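Local coordinates for beta-mannosidase (Trichoderma harzianum, PDB 4CVU), which probably hydrolyses beta-mannosidic linkages at the non-reducing ends of mannose-containing oligosaccharides, as a fungal member of glycoside hydrolase family 2, at residues 737-742 with 759-764; 755-760 with 801-806. All coordinates share one frame; numbering follows the deposited sequence.

Contact 1 (737-742 with 759-764)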
ATOM      1  N   TYR A 737     -23.929   0.506 -28.197  1.00 38.58           N
ATOM      2  CA  TYR A 737     -25.308   0.499 -27.721  1.00 40.23           C
ATOM      3  C   TYR A 737     -26.104   1.771 -28.165  1.00 42.55           C
ATOM      4  O   TYR A 737     -27.200   2.046 -27.686  1.00 40.95           O
ATOM      5  CB  TYR A 737     -25.355   0.337 -26.186  1.00 41.26           C
ATOM      6  CG  TYR A 737     -25.157  -1.094 -25.636  1.00 39.27           C
ATOM      7  CD1 TYR A 737     -25.376  -2.221 -26.413  1.00 39.59           C
ATOM      8  CD2 TYR A 737     -24.830  -1.292 -24.309  1.00 41.02           C
ATOM      9  CE1 TYR A 737     -25.253  -3.509 -25.882  1.00 39.44           C
ATOM     10  CE2 TYR A 737     -24.712  -2.579 -23.771  1.00 40.79           C
ATOM     11  CZ  TYR A 737     -24.906  -3.688 -24.582  1.00 39.16           C
ATOM     12  OH  TYR A 737     -24.774  -4.963 -24.071  1.00 37.66           O
ATOM     13  N   GLU A 738     -25.533   2.565 -29.061  1.00 41.54           N
ATOM     14  CA  GLU A 738     -26.260   3.721 -29.573  1.00 44.24           C
ATOM     15  C   GLU A 738     -27.486   3.250 -30.387  1.00 42.02           C
ATOM     16  O   GLU A 738     -27.531   2.118 -30.891  1.00 41.46           O
ATOM     17  CB  GLU A 738     -25.339   4.605 -30.433  1.00 45.24           C
ATOM     18  CG  GLU A 738     -24.359   5.448 -29.621  1.00 46.66           C
ATOM     19  CD  GLU A 738     -23.729   6.553 -30.430  1.00 48.61           C
ATOM     20  OE1 GLU A 738     -24.490   7.370 -30.948  1.00 60.30           O
ATOM     21  OE2 GLU A 738     -22.517   6.603 -30.592  1.00 48.52           O
ATOM     22  N   HIS A 739     -28.482   4.127 -30.485  1.00 43.88           N
ATOM     23  CA  HIS A 739     -29.752   3.781 -31.157  1.00 42.16           C
ATOM     24  C   HIS A 739     -29.559   3.302 -32.583  1.00 41.78           C
ATOM     25  O   HIS A 739     -30.156   2.337 -32.979  1.00 43.85           O
ATOM     26  CB  HIS A 739     -30.741   4.946 -31.103  1.00 43.40           C
ATOM     27  CG  HIS A 739     -31.198   5.275 -29.720  1.00 43.07           C
ATOM     28  ND1 HIS A 739     -31.980   4.424 -28.967  1.00 42.37           N
ATOM     29  CD2 HIS A 739     -30.971   6.362 -28.947  1.00 43.74           C
ATOM     30  CE1 HIS A 739     -32.212   4.977 -27.786  1.00 42.37           C
ATOM     31  NE2 HIS A 739     -31.622   6.155 -27.751  1.00 43.55           N
ATOM     32  N   VAL A 740     -28.704   3.991 -33.342  1.00 43.08           N
ATOM     33  CA  VAL A 740     -28.423   3.678 -34.742  1.00 43.18           C
ATOM     34  C   VAL A 740     -26.895   3.582 -34.915  1.00 42.30           C
ATOM     35  O   VAL A 740     -26.180   4.540 -34.633  1.00 44.05           O
ATOM     36  CB  VAL A 740     -28.997   4.785 -35.664  1.00 44.81           C
ATOM     37  CG1 VAL A 740     -28.928   4.390 -37.124  1.00 45.35           C
ATOM     38  CG2 VAL A 740     -30.440   5.103 -35.294  1.00 46.07           C
ATOM     39  N   ILE A 741     -26.414   2.418 -35.348  1.00 41.45           N
ATOM     40  CA  ILE A 741     -24.988   2.147 -35.496  1.00 41.09           C
ATOM     41  C   ILE A 741     -24.696   1.563 -36.868  1.00 41.72           C
ATOM     42  O   ILE A 741     -25.541   0.904 -37.470  1.00 41.87           O
ATOM     43  CB  ILE A 741     -24.460   1.189 -34.379  1.00 40.52           C
ATOM     44  CG1 ILE A 741     -25.182  -0.174 -34.433  1.00 40.59           C
ATOM     45  CG2 ILE A 741     -24.649   1.832 -33.002  1.00 40.08           C
ATOM     46  CD1 ILE A 741     -24.528  -1.256 -33.587  1.00 39.44           C
ATOM     47  N   ALA A 742     -23.499   1.856 -37.358  1.00 43.94           N
ATOM     48  CA  ALA A 742     -22.905   1.225 -38.541  1.00 45.28           C
ATOM     49  C   ALA A 742     -21.805   0.305 -38.060  1.00 45.32           C
ATOM     50  O   ALA A 742     -20.920   0.732 -37.316  1.00 47.30           O
ATOM     51  CB  ALA A 742     -22.323   2.285 -39.473  1.00 44.87           C
ATOM     52  N   SER A 759     -30.651  -0.487 -36.092  1.00 44.87           N
ATOM     53  CA  SER A 759     -31.384   0.555 -35.348  1.00 43.75           C
ATOM     54  C   SER A 759     -32.313  -0.076 -34.338  1.00 41.81           C
ATOM     55  O   SER A 759     -32.989  -1.035 -34.676  1.00 42.67           O
ATOM     56  CB  SER A 759     -32.210   1.425 -36.316  1.00 45.02           C
ATOM     57  OG  SER A 759     -33.119   2.242 -35.618  1.00 45.21           O
ATOM     58  N   ASP A 760     -32.371   0.458 -33.115  1.00 40.27           N
ATOM     59  CA  ASP A 760     -33.332  -0.058 -32.140  1.00 41.06           C
ATOM     60  C   ASP A 760     -34.627   0.772 -31.995  1.00 42.44           C
ATOM     61  O   ASP A 760     -35.449   0.524 -31.093  1.00 40.58           O
ATOM     62  CB  ASP A 760     -32.668  -0.276 -30.783  1.00 40.99           C
ATOM     63  CG  ASP A 760     -32.366   1.014 -30.047  1.00 42.33           C
ATOM     64  OD1 ASP A 760     -32.605   2.139 -30.588  1.00 43.02           O
ATOM     65  OD2 ASP A 760     -31.867   0.883 -28.912  1.00 40.90           O
ATOM     66  N   LEU A 761     -34.774   1.765 -32.861  1.00 42.76           N
ATOM     67  CA  LEU A 761     -35.928   2.653 -32.821  1.00 46.61           C
ATOM     68  C   LEU A 761     -37.181   1.898 -33.256  1.00 45.27           C
ATOM     69  O   LEU A 761     -37.093   0.868 -33.946  1.00 45.68           O
ATOM     70  CB  LEU A 761     -35.696   3.870 -33.716  1.00 46.21           C
ATOM     71  CG  LEU A 761     -34.506   4.748 -33.339  1.00 47.56           C
ATOM     72  CD1 LEU A 761     -34.218   5.727 -34.473  1.00 48.48           C
ATOM     73  CD2 LEU A 761     -34.713   5.483 -32.022  1.00 48.83           C
ATOM     74  N   TRP A 762     -38.338   2.406 -32.843  1.00 48.22           N
ATOM     75  CA  TRP A 762     -39.623   1.723 -33.108  1.00 50.57           C
ATOM     76  C   TRP A 762     -40.311   2.210 -34.395  1.00 53.06           C
ATOM     77  O   TRP A 762     -41.494   1.982 -34.597  1.00 53.45           O
ATOM     78  CB  TRP A 762     -40.583   1.847 -31.913  1.00 49.75           C
ATOM     79  CG  TRP A 762     -40.040   1.295 -30.581  1.00 48.77           C
ATOM     80  CD1 TRP A 762     -38.867   0.598 -30.381  1.00 46.51           C
ATOM     81  CD2 TRP A 762     -40.678   1.369 -29.308  1.00 48.11           C
ATOM     82  NE1 TRP A 762     -38.748   0.261 -29.073  1.00 45.64           N
ATOM     83  CE2 TRP A 762     -39.829   0.739 -28.381  1.00 47.58           C
ATOM     84  CE3 TRP A 762     -41.881   1.931 -28.849  1.00 49.58           C
ATOM     85  CZ2 TRP A 762     -40.145   0.653 -27.014  1.00 46.15           C
ATOM     86  CZ3 TRP A 762     -42.190   1.846 -27.501  1.00 49.36           C
ATOM     87  CH2 TRP A 762     -41.326   1.210 -26.600  1.00 48.51           C
ATOM     88  N   GLU A 763     -39.557   2.871 -35.247  1.00 54.08           N
ATOM     89  CA  GLU A 763     -40.029   3.321 -36.562  1.00 59.43           C
ATOM     90  C   GLU A 763     -38.838   3.298 -37.535  1.00 57.96           C
ATOM     91  O   GLU A 763     -37.688   3.415 -37.104  1.00 54.64           O
ATOM     92  CB  GLU A 763     -40.595   4.735 -36.474  1.00 61.51           C
ATOM     93  CG  GLU A 763     -39.546   5.789 -36.153  1.00 64.05           C
ATOM     94  CD  GLU A 763     -40.131   7.130 -35.769  1.00 72.83           C
ATOM     95  OE1 GLU A 763     -41.222   7.171 -35.143  1.00 79.22           O
ATOM     96  OE2 GLU A 763     -39.479   8.152 -36.086  1.00 75.63           O
ATOM     97  N   PRO A 764     -39.109   3.119 -38.835  1.00 58.70           N
ATOM     98  CA  PRO A 764     -38.037   3.248 -39.818  1.00 58.02           C
ATOM     99  C   PRO A 764     -37.290   4.581 -39.713  1.00 56.50           C
ATOM    100  O   PRO A 764     -37.861   5.579 -39.291  1.00 56.10           O
ATOM    101  CB  PRO A 764     -38.766   3.118 -41.171  1.00 59.83           C
ATOM    102  CG  PRO A 764     -40.230   3.055 -40.866  1.00 58.60           C
ATOM    103  CD  PRO A 764     -40.356   2.628 -39.446  1.00 59.68           C
TER

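Contact 2 (755-760 with 801-806)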
ATOM      1  N   ILE A 755     -20.563  -4.086 -44.170  1.00 47.45           N
ATOM      2  CA  ILE A 755     -21.019  -3.056 -43.245  1.00 46.11           C
ATOM      3  C   ILE A 755     -22.543  -3.057 -43.205  1.00 46.88           C
ATOM      4  O   ILE A 755     -23.216  -2.981 -44.236  1.00 47.52           O
ATOM      5  CB  ILE A 755     -20.496  -1.660 -43.597  1.00 46.62           C
ATOM      6  CG1 ILE A 755     -18.968  -1.696 -43.593  1.00 47.12           C
ATOM      7  CG2 ILE A 755     -20.977  -0.656 -42.555  1.00 46.43           C
ATOM      8  CD1 ILE A 755     -18.339  -0.660 -44.448  1.00 48.83           C
ATOM      9  N   TRP A 756     -23.074  -3.165 -41.995  1.00 45.13           N
ATOM     10  CA  TRP A 756     -24.508  -3.172 -41.759  1.00 43.72           C
ATOM     11  C   TRP A 756     -24.873  -2.013 -40.878  1.00 44.69           C
ATOM     12  O   TRP A 756     -24.084  -1.631 -39.996  1.00 45.84           O
ATOM     13  CB  TRP A 756     -24.898  -4.445 -41.024  1.00 43.37           C
ATOM     14  CG  TRP A 756     -24.689  -5.699 -41.792  1.00 42.53           C
ATOM     15  CD1 TRP A 756     -23.514  -6.255 -42.140  1.00 42.78           C
ATOM     16  CD2 TRP A 756     -25.709  -6.572 -42.259  1.00 43.30           C
ATOM     17  NE1 TRP A 756     -23.730  -7.444 -42.807  1.00 44.04           N
ATOM     18  CE2 TRP A 756     -25.077  -7.662 -42.881  1.00 43.73           C
ATOM     19  CE3 TRP A 756     -27.105  -6.565 -42.168  1.00 44.14           C
ATOM     20  CZ2 TRP A 756     -25.790  -8.722 -43.449  1.00 45.33           C
ATOM     21  CZ3 TRP A 756     -27.816  -7.611 -42.740  1.00 45.46           C
ATOM     22  CH2 TRP A 756     -27.156  -8.677 -43.378  1.00 45.05           C
ATOM     23  N   VAL A 757     -26.064  -1.463 -41.107  1.00 45.57           N
ATOM     24  CA  VAL A 757     -26.635  -0.453 -40.232  1.00 46.09           C
ATOM     25  C   VAL A 757     -27.793  -1.073 -39.425  1.00 46.31           C
ATOM     26  O   VAL A 757     -28.722  -1.687 -40.000  1.00 46.53           O
ATOM     27  CB  VAL A 757     -27.132   0.772 -41.010  1.00 46.54           C
ATOM     28  CG1 VAL A 757     -27.909   1.715 -40.104  1.00 46.12           C
ATOM     29  CG2 VAL A 757     -25.972   1.516 -41.672  1.00 47.84           C
ATOM     30  N   THR A 758     -27.764  -0.859 -38.107  1.00 44.14           N
ATOM     31  CA  THR A 758     -28.726  -1.481 -37.194  1.00 44.30           C
ATOM     32  C   THR A 758     -29.333  -0.424 -36.300  1.00 44.11           C
ATOM     33  O   THR A 758     -28.622   0.435 -35.811  1.00 44.54           O
ATOM     34  CB  THR A 758     -28.038  -2.566 -36.319  1.00 43.75           C
ATOM     35  OG1 THR A 758     -27.508  -3.605 -37.150  1.00 43.70           O
ATOM     36  CG2 THR A 758     -29.026  -3.190 -35.359  1.00 45.82           C
ATOM     37  N   SER A 759     -30.651  -0.487 -36.092  1.00 44.87           N
ATOM     38  CA  SER A 759     -31.384   0.555 -35.348  1.00 43.75           C
ATOM     39  C   SER A 759     -32.313  -0.076 -34.338  1.00 41.81           C
ATOM     40  O   SER A 759     -32.989  -1.035 -34.676  1.00 42.67           O
ATOM     41  CB  SER A 759     -32.210   1.425 -36.316  1.00 45.02           C
ATOM     42  OG  SER A 759     -33.119   2.242 -35.618  1.00 45.21           O
ATOM     43  N   ASP A 760     -32.371   0.458 -33.115  1.00 40.27           N
ATOM     44  CA  ASP A 760     -33.332  -0.058 -32.140  1.00 41.06           C
ATOM     45  C   ASP A 760     -34.627   0.772 -31.995  1.00 42.44           C
ATOM     46  O   ASP A 760     -35.449   0.524 -31.093  1.00 40.58           O
ATOM     47  CB  ASP A 760     -32.668  -0.276 -30.783  1.00 40.99           C
ATOM     48  CG  ASP A 760     -32.366   1.014 -30.047  1.00 42.33           C
ATOM     49  OD1 ASP A 760     -32.605   2.139 -30.588  1.00 43.02           O
ATOM     50  OD2 ASP A 760     -31.867   0.883 -28.912  1.00 40.90           O
ATOM     51  N   THR A 801     -29.862  -3.446 -41.850  1.00 49.15           N
ATOM     52  CA  THR A 801     -29.768  -3.477 -43.327  1.00 49.49           C
ATOM     53  C   THR A 801     -28.319  -3.516 -43.780  1.00 49.62           C
ATOM     54  O   THR A 801     -27.485  -2.808 -43.231  1.00 48.10           O
ATOM     55  CB  THR A 801     -30.500  -2.251 -43.950  1.00 51.10           C
ATOM     56  OG1 THR A 801     -30.488  -2.328 -45.370  1.00 53.26           O
ATOM     57  CG2 THR A 801     -29.869  -0.949 -43.538  1.00 49.73           C
ATOM     58  N   GLN A 802     -28.013  -4.336 -44.782  1.00 50.26           N
ATOM     59  CA  GLN A 802     -26.653  -4.408 -45.305  1.00 51.16           C
ATOM     60  C   GLN A 802     -26.386  -3.302 -46.344  1.00 52.62           C
ATOM     61  O   GLN A 802     -27.104  -3.198 -47.331  1.00 53.56           O
ATOM     62  CB  GLN A 802     -26.370  -5.780 -45.903  1.00 53.36           C
ATOM     63  CG  GLN A 802     -24.870  -6.039 -46.071  1.00 56.36           C
ATOM     64  CD  GLN A 802     -24.557  -7.346 -46.755  1.00 55.69           C
ATOM     65  OE1 GLN A 802     -25.372  -8.228 -46.811  1.00 58.98           O
ATOM     66  NE2 GLN A 802     -23.368  -7.467 -47.262  1.00 61.28           N
ATOM     67  N   ILE A 803     -25.352  -2.487 -46.113  1.00 53.22           N
ATOM     68  CA  ILE A 803     -25.080  -1.319 -46.965  1.00 54.32           C
ATOM     69  C   ILE A 803     -23.808  -1.435 -47.813  1.00 54.82           C
ATOM     70  O   ILE A 803     -23.683  -0.755 -48.804  1.00 53.44           O
ATOM     71  CB  ILE A 803     -25.039   0.006 -46.157  1.00 53.94           C
ATOM     72  CG1 ILE A 803     -23.934   0.011 -45.095  1.00 52.24           C
ATOM     73  CG2 ILE A 803     -26.375   0.268 -45.505  1.00 54.39           C
ATOM     74  CD1 ILE A 803     -23.572   1.414 -44.630  1.00 51.82           C
ATOM     75  N   ILE A 804     -22.867  -2.283 -47.407  1.00 53.28           N
ATOM     76  CA  ILE A 804     -21.623  -2.478 -48.149  1.00 53.93           C
ATOM     77  C   ILE A 804     -21.222  -3.950 -48.098  1.00 53.89           C
ATOM     78  O   ILE A 804     -21.326  -4.599 -47.059  1.00 51.54           O
ATOM     79  CB  ILE A 804     -20.451  -1.649 -47.547  1.00 53.10           C
ATOM     80  CG1 ILE A 804     -20.610  -0.137 -47.804  1.00 55.89           C
ATOM     81  CG2 ILE A 804     -19.116  -2.137 -48.085  1.00 54.35           C
ATOM     82  CD1 ILE A 804     -20.469   0.285 -49.260  1.00 53.90           C
ATOM     83  N   THR A 805     -20.772  -4.473 -49.222  1.00 54.00           N
ATOM     84  CA  THR A 805     -20.011  -5.698 -49.217  1.00 56.35           C
ATOM     85  C   THR A 805     -18.795  -5.518 -50.114  1.00 61.13           C
ATOM     86  O   THR A 805     -18.910  -4.918 -51.183  1.00 59.98           O
ATOM     87  CB  THR A 805     -20.842  -6.907 -49.666  1.00 61.03           C
ATOM     88  OG1 THR A 805     -20.121  -8.109 -49.372  1.00 65.23           O
ATOM     89  CG2 THR A 805     -21.174  -6.862 -51.149  1.00 62.31           C
ATOM     90  N   ALA A 806     -17.635  -6.018 -49.670  1.00 60.28           N
ATOM     91  CA  ALA A 806     -16.388  -5.870 -50.428  1.00 57.84           C
ATOM     92  C   ALA A 806     -15.354  -6.927 -50.089  1.00 58.31           C
ATOM     93  O   ALA A 806     -15.013  -7.120 -48.918  1.00 56.27           O
ATOM     94  CB  ALA A 806     -15.799  -4.508 -50.165  1.00 57.65           C
TER

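Contact 1 (737-742 with 759-764)
V740 and S759 meet as an antiparallel non-hydrogen-bonded pair, their CA atoms 4.3 Å apart, and just beyond it D760 N donates to H739 O at 2.9 Å. The same oxygen also receives a CA-H...O contact from S759 CA. Next to this backbone bond runs a His-carboxylate hydrogen bond: H739 ND1 donates to D760 OD1 at 2.9 Å; OD1 accepts through its syn lone pair and lies almost exactly in the imidazole plane. The two groups are nevertheless turned 53° against each other, so the carboxylate meets the ring edge with a twist. D760 can reach back because its CG sits between its own backbone N and carbonyl carbon (chi1 73°). The pair belongs to a chain of polar groups: D760 OD2 forms a salt bridge with K385, which would probably stabilise its negative charge, and H739 NE2 is hydrogen-bonded to D317. In the fold this is the point where the first strand of an Ig-like domain, 740-747, enters its sheet, a few residues after helix 729-736. An asparagine replacing D760 would probably leave K385 without its charged mate and weaken the hold on the H739 ring. S759 OG, anti to its own nitrogen (chi1 168°), accepts from L761 N (3.3 Å) in an ST turn that bends the chain out of strand 752-759. Beyond the turn L761 crosses V740 at about a right angle, L761 CD1 lying 3.9 Å from V740 CG2, while both side chains also touch F843 of strand 841-849.

Contact 2 (755-760 with 801-806)
The indole of W756 lies against the side chain of Q802, and this CH-pi contact covers one ring face: Q802 CB stands 3.6 Å from the centroid of the six-membered ring, only 4° off its normal. Q802 CG, anti to the backbone nitrogen, lies near the CE2-NE1 bond of the indole. From there the glutamine runs extended across the ring system, its amide plane 19° from the ring plane and Q802 OE1 3.4 Å from W756 CZ2. The indole N-H itself is hydrogen-bonded to E754, which helps fix the turn of the ring. The opposite face of the sheet is mainly aliphatic, with T801 at one end. I803 CD1 touches both I755 CG2 (3.9 Å) and V757 CG2 (3.8 Å), while I755 and I804 lie side by side and point the same way, I755 CD1 resting on I804 CB. What places I803 and I804 together on this face is a classic beta bulge, in which both residues stand opposite I755. I755 O consequently takes two N-H groups, a straighter bond from I803 N at 2.9 Å and a longer one from I804 N at 3.3 Å, and I755 N donates to I804 O. Past the bulge the pairing is regular: V757 and T801 exchange two backbone bonds, V757 N to T801 O and T801 N to V757 O. The segment axes run at 151° within a three-stranded antiparallel sheet of the Ig-like domain, where 752-759 is the central strand. I755, V757 and I803 face strands 765-774 and 790-795 across the sandwich, whereas W756 meets F745 of strand 740-747 and makes a cation-pi contact with R692 at the end of helix 664-692.

Overall arrangement
Strand 752-759 unites the two contacts: 737-742 pairs with its final residue and the turn that follows, 801-806 with its middle. They therefore lie on its two edges, with I741 O probably hydrogen-bonded to T758 N between them and V740 CG1 packing on V757 CG1. Contact 1, the more buried, sits at a junction with the rest of the enzyme, and its chemistry is largely polar, a His-carboxylate hydrogen bond with a small apolar patch beside it, the histidine tied to D317 and the aspartate to K385. Contact 2, partly buried, is ordinary sheet pairing enriched by a bulge, mainly aliphatic toward the sandwich interior and aromatic on the other face.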